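Local coordinates for protein lombricine kinase (Urechis caupo, PDB 3JPZ) that catalyses the reversible transfer of a phosphoryl group between ATP and the guanidino compound lombricine, as a member of the phosphagen kinase family, at residues P162-T167 / D197-R202; F179-P184 / R202-N207. All blocks are in the same frame, centred on the assembly; numbering follows the deposited sequence.

Contact 1. Residues P162-T167 / D197-R202; sequences PLSKMT and DWPDAR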
# COMPACT_ATOMS: atom_id res chain seq x y z
N PRO A 162 -6.65 18.07 -14.48
CA PRO A 162 -6.09 17.57 -13.23
C PRO A 162 -7.07 16.66 -12.50
O PRO A 162 -8.24 17.00 -12.37
CB PRO A 162 -5.87 18.85 -12.40
CG PRO A 162 -5.86 19.97 -13.39
CD PRO A 162 -6.75 19.54 -14.51
N LEU A 163 -6.60 15.50 -12.04
CA LEU A 163 -7.40 14.68 -11.15
C LEU A 163 -7.76 15.46 -9.88
O LEU A 163 -8.86 15.31 -9.33
CB LEU A 163 -6.65 13.40 -10.77
CG LEU A 163 -6.42 12.37 -11.89
CD1 LEU A 163 -6.36 10.97 -11.31
CD2 LEU A 163 -7.52 12.46 -12.94
N SER A 164 -6.85 16.32 -9.44
CA SER A 164 -7.00 17.06 -8.19
C SER A 164 -8.08 18.13 -8.24
O SER A 164 -8.55 18.60 -7.21
CB SER A 164 -5.67 17.71 -7.78
OG SER A 164 -4.72 16.74 -7.39
N LYS A 165 -8.46 18.53 -9.45
CA LYS A 165 -9.48 19.57 -9.61
C LYS A 165 -10.66 19.05 -10.42
O LYS A 165 -11.59 19.79 -10.72
CB LYS A 165 -8.87 20.81 -10.24
CG LYS A 165 -7.72 21.37 -9.42
CD LYS A 165 -7.28 22.74 -9.88
CE LYS A 165 -6.22 23.31 -8.94
NZ LYS A 165 -5.61 24.57 -9.45
N MET A 166 -10.61 17.77 -10.75
CA MET A 166 -11.67 17.10 -11.50
C MET A 166 -13.06 17.38 -10.92
O MET A 166 -13.30 17.13 -9.74
CB MET A 166 -11.43 15.59 -11.51
CG MET A 166 -12.30 14.83 -12.47
SD MET A 166 -11.63 14.84 -14.14
CE MET A 166 -10.28 13.67 -13.96
N THR A 167 -13.95 17.89 -11.76
CA THR A 167 -15.36 18.05 -11.39
C THR A 167 -16.10 16.77 -11.77
O THR A 167 -15.69 16.07 -12.70
CB THR A 167 -16.00 19.24 -12.12
OG1 THR A 167 -16.23 18.90 -13.49
CG2 THR A 167 -15.11 20.47 -12.05
N ASP A 197 0.17 9.81 -2.31
CA ASP A 197 -0.38 11.15 -2.47
C ASP A 197 -1.41 11.25 -3.58
O ASP A 197 -1.56 12.31 -4.18
CB ASP A 197 0.75 12.14 -2.74
CG ASP A 197 1.96 11.88 -1.89
OD1 ASP A 197 1.86 12.05 -0.66
OD2 ASP A 197 3.01 11.50 -2.45
N TRP A 198 -2.12 10.16 -3.84
CA TRP A 198 -3.15 10.16 -4.87
C TRP A 198 -4.23 11.18 -4.55
O TRP A 198 -4.72 11.20 -3.43
CB TRP A 198 -3.79 8.78 -4.96
CG TRP A 198 -4.52 8.64 -6.23
CD1 TRP A 198 -5.82 8.96 -6.46
CD2 TRP A 198 -3.99 8.18 -7.47
NE1 TRP A 198 -6.13 8.72 -7.77
CE2 TRP A 198 -5.03 8.24 -8.41
CE3 TRP A 198 -2.74 7.72 -7.87
CZ2 TRP A 198 -4.85 7.85 -9.73
CZ3 TRP A 198 -2.56 7.34 -9.18
CH2 TRP A 198 -3.61 7.40 -10.10
N PRO A 199 -4.62 12.01 -5.54
CA PRO A 199 -4.19 12.11 -6.94
C PRO A 199 -3.40 13.39 -7.23
O PRO A 199 -3.54 13.97 -8.31
CB PRO A 199 -5.51 12.20 -7.69
CG PRO A 199 -6.52 12.75 -6.65
CD PRO A 199 -5.80 12.86 -5.33
N ASP A 200 -2.61 13.84 -6.27
CA ASP A 200 -1.77 15.01 -6.47
C ASP A 200 -0.84 14.84 -7.67
O ASP A 200 -0.09 13.86 -7.76
CB ASP A 200 -0.95 15.25 -5.21
CG ASP A 200 -0.22 16.57 -5.26
OD1 ASP A 200 0.47 16.84 -6.27
OD2 ASP A 200 -0.34 17.32 -4.28
N ALA A 201 -0.91 15.79 -8.60
CA ALA A 201 -0.07 15.79 -9.79
C ALA A 201 -0.41 14.63 -10.74
O ALA A 201 0.42 14.21 -11.54
CB ALA A 201 1.40 15.75 -9.42
N ARG A 202 -1.63 14.11 -10.64
CA ARG A 202 -2.14 13.16 -11.64
C ARG A 202 -3.09 13.91 -12.54
O ARG A 202 -3.79 14.81 -12.08
CB ARG A 202 -2.89 12.01 -10.98
CG ARG A 202 -2.01 10.88 -10.53
CD ARG A 202 -1.03 11.36 -9.48
NE ARG A 202 -0.23 10.24 -8.99
CZ ARG A 202 0.18 10.10 -7.73
NH1 ARG A 202 -0.12 11.02 -6.82
NH2 ARG A 202 0.88 9.04 -7.39
O HOH W 1 -4.00 16.36 -9.93
O HOH W 2 -1.97 18.54 -7.91
O HOH W 3 -3.38 17.65 -4.37

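Contact 2. Residues F179-P184 / R202-N207; sequences FLFQKP and RGIWHN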
# COMPACT_ATOMS: atom_id res chain seq x y z
N PHE A 179 -11.35 7.63 -21.14
CA PHE A 179 -10.09 8.35 -20.94
C PHE A 179 -9.66 8.42 -19.48
O PHE A 179 -8.62 8.99 -19.16
CB PHE A 179 -10.22 9.79 -21.43
CG PHE A 179 -10.16 9.95 -22.92
CD1 PHE A 179 -9.86 8.88 -23.75
CD2 PHE A 179 -10.36 11.19 -23.49
CE1 PHE A 179 -9.80 9.05 -25.12
CE2 PHE A 179 -10.29 11.37 -24.86
CZ PHE A 179 -10.01 10.30 -25.67
N LEU A 180 -10.47 7.88 -18.58
CA LEU A 180 -10.20 8.05 -17.17
C LEU A 180 -9.31 6.94 -16.63
O LEU A 180 -9.42 5.79 -17.04
CB LEU A 180 -11.50 8.06 -16.36
CG LEU A 180 -11.32 8.45 -14.90
CD1 LEU A 180 -11.26 9.96 -14.76
CD2 LEU A 180 -12.43 7.86 -14.04
N PHE A 181 -8.43 7.31 -15.71
CA PHE A 181 -7.72 6.33 -14.90
C PHE A 181 -8.01 6.56 -13.42
O PHE A 181 -8.27 7.69 -13.00
CB PHE A 181 -6.21 6.34 -15.19
CG PHE A 181 -5.51 7.63 -14.81
CD1 PHE A 181 -4.95 7.78 -13.56
CD2 PHE A 181 -5.38 8.66 -15.72
CE1 PHE A 181 -4.29 8.95 -13.21
CE2 PHE A 181 -4.71 9.83 -15.39
CZ PHE A 181 -4.17 9.97 -14.13
N GLN A 182 -7.98 5.48 -12.65
CA GLN A 182 -8.35 5.49 -11.25
C GLN A 182 -7.10 5.24 -10.42
O GLN A 182 -6.06 4.86 -10.96
CB GLN A 182 -9.35 4.37 -10.97
CG GLN A 182 -10.53 4.30 -11.92
CD GLN A 182 -11.72 5.08 -11.42
OE1 GLN A 182 -11.63 6.27 -11.15
NE2 GLN A 182 -12.86 4.40 -11.31
N LYS A 183 -7.18 5.44 -9.11
CA LYS A 183 -6.08 5.04 -8.25
C LYS A 183 -5.80 3.56 -8.50
O LYS A 183 -6.69 2.72 -8.40
CB LYS A 183 -6.40 5.30 -6.77
CG LYS A 183 -5.21 5.06 -5.84
CD LYS A 183 -5.40 5.70 -4.47
CE LYS A 183 -4.31 5.27 -3.48
NZ LYS A 183 -4.65 5.63 -2.07
N PRO A 184 -4.56 3.24 -8.87
CA PRO A 184 -4.28 1.82 -9.10
C PRO A 184 -4.33 1.01 -7.81
O PRO A 184 -4.00 1.51 -6.74
CB PRO A 184 -2.88 1.83 -9.70
CG PRO A 184 -2.74 3.20 -10.31
CD PRO A 184 -3.52 4.11 -9.42
N ARG A 202 -1.63 14.11 -10.64
CA ARG A 202 -2.14 13.16 -11.64
C ARG A 202 -3.09 13.91 -12.54
O ARG A 202 -3.79 14.81 -12.08
CB ARG A 202 -2.89 12.01 -10.98
CG ARG A 202 -2.01 10.88 -10.53
CD ARG A 202 -1.03 11.36 -9.48
NE ARG A 202 -0.23 10.24 -8.99
CZ ARG A 202 0.18 10.10 -7.73
NH1 ARG A 202 -0.12 11.02 -6.82
NH2 ARG A 202 0.88 9.04 -7.39
N GLY A 203 -3.12 13.55 -13.81
CA GLY A 203 -4.04 14.21 -14.72
C GLY A 203 -4.24 13.51 -16.04
O GLY A 203 -3.51 12.59 -16.41
N ILE A 204 -5.25 13.98 -16.76
CA ILE A 204 -5.57 13.47 -18.07
C ILE A 204 -5.58 14.64 -19.03
O ILE A 204 -6.30 15.61 -18.84
CB ILE A 204 -6.96 12.83 -18.07
CG1 ILE A 204 -7.02 11.68 -17.06
CG2 ILE A 204 -7.32 12.36 -19.47
CD1 ILE A 204 -8.43 11.21 -16.74
N TRP A 205 -4.76 14.54 -20.07
CA TRP A 205 -4.77 15.51 -21.16
C TRP A 205 -5.24 14.79 -22.40
O TRP A 205 -5.03 13.59 -22.54
CB TRP A 205 -3.37 16.06 -21.38
CG TRP A 205 -3.27 17.10 -22.47
CD1 TRP A 205 -3.29 18.46 -22.31
CD2 TRP A 205 -3.12 16.87 -23.88
NE1 TRP A 205 -3.16 19.08 -23.52
CE2 TRP A 205 -3.06 18.13 -24.50
CE3 TRP A 205 -3.03 15.72 -24.67
CZ2 TRP A 205 -2.92 18.28 -25.87
CZ3 TRP A 205 -2.89 15.87 -26.03
CH2 TRP A 205 -2.84 17.13 -26.62
N HIS A 206 -5.91 15.51 -23.29
CA HIS A 206 -6.18 14.98 -24.62
C HIS A 206 -6.51 16.11 -25.57
O HIS A 206 -6.89 17.20 -25.15
CB HIS A 206 -7.31 13.94 -24.59
CG HIS A 206 -8.66 14.51 -24.30
ND1 HIS A 206 -9.45 15.08 -25.27
CD2 HIS A 206 -9.37 14.57 -23.15
CE1 HIS A 206 -10.59 15.48 -24.73
NE2 HIS A 206 -10.57 15.18 -23.45
N ASN A 207 -6.34 15.83 -26.86
CA ASN A 207 -6.67 16.80 -27.88
C ASN A 207 -8.18 16.85 -28.11
O ASN A 207 -8.92 16.00 -27.61
CB ASN A 207 -5.96 16.47 -29.19
CG ASN A 207 -6.34 15.11 -29.74
OD1 ASN A 207 -7.22 14.43 -29.21
ND2 ASN A 207 -5.67 14.71 -30.81

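Contact 1. Residues P162-T167 / D197-R202
Pro162, the last residue of strand 158-162, lays its CA against Arg202 O, and Leu163 N donates to that same Arg202 O over 2.9 Å, with an N-H...O angle of 157° and the donor tilted 33° from the carbonyl plane. Pro162 falls between the bonded pairs 161-204 and 163-202, so on this outermost strand its missing N-H costs no bond to strand 203-207. Leu163 CG stands anti to its own carbonyl carbon (chi1 -68°), which sends the branched side chain over the turn 199-202. Leu163 CB presses on Pro199 CB at 3.5 Å, a tight fit, while Leu163 CD1 rests on Arg202 CB at 3.6 Å and approaches the Trp198 ring obliquely at CZ2. Ser164, which is exposed, has a short hydroxyl that can serve bridging waters. Ser164 OG gives its proton to water 1 at 2.7 Å, and that water donates to the carbonyl oxygens of Pro199 and Arg202, tying both ends of the turn to the serine. Water 2 accepts from Ala201 N at 3.0 Å and reaches Ser164 OG only weakly. The cis peptide before Pro199 lets its ring fold back on Trp198, with Pro199 CB 3.4 Å above the indole plane, offset toward the rim; the same CB thus touches both Leu163 and the indole. Arg202 NH1 returns to Asp200 O, its NE is held by Asn217 O, and Asp200 itself pairs with Arg139 of helix 135-149. Phe55 of the second subunit packs on Pro199, placing the turn at the interface with that subunit. Pro199 to Arg202 form a type II beta turn, with small Ala201 at its positive-phi third position; the contact extends an antiparallel strand pairing into the adjoining loops at one margin of the catalytic domain's sheet.

Contact 2. Residues F179-P184 / R202-N207
Phe181 has CG between its backbone N and carbonyl carbon (chi1 64°), and this turns its ring onto the strand, whereas Ile204, with CG1 beside its own N (chi1 -59°), extends to meet it. The two side chains slide past each other in opposite directions, Phe181 CE2 lying 3.4 Å from Ile204 CG1. The edge of the same ring meets the strand backbone, with Gly203 O 3.2 Å from Phe181 CE2 and Gly203 N also at the edge. Arg202 adds the aliphatic start of its side chain, CB near the ring plane and CG by CE1. Strand 203-207 belongs to the large antiparallel sheet of the phosphagen kinase catalytic domain, and residues 179-184 run alongside it in the opposite direction, over one face of the sheet, as an irregular segment, with no hydrogen bond between the two. Ile204 CD1 packs against that segment, 3.3 Å from Phe179 O and 3.7 Å from Leu180 CD1. The carbonyl oxygen of Phe179 is bonded by Trp215 NE1 of the neighbouring strand. Farther along, the Phe179 and His206 rings meet obliquely, their planes at 54°, with Phe179 CE2 3.6 Å above the imidazole plane of His206, offset toward the rim. His206 ND1 donates to Asn207 O at 2.6 Å, which fixes the imidazole's rotation.

In the fold
Along the chain the segments alternate: 162-167, 179-184, 197-202, then 202-207, with Arg202 common to both contacts. Their centres are 9 Å apart, and they join directly where Leu163 CD1 meets Phe181 CE1 and where Trp198 packs on Lys183 and Pro184. Contact 1 links the loops at the ends of neighbouring strands 158-162 and 203-207, toward the second subunit; contact 2 lays the loop that follows helix 168-176 over strand 203-207. Contact 1 thus closes the end of the two outer strands, while contact 2 packs on a face of the sheet. Phe181 lies about 7 Å, side chain to side chain, from Arg223, which binds ADP in a structure of this protein, so contact 2 probably lies close to the nucleotide site.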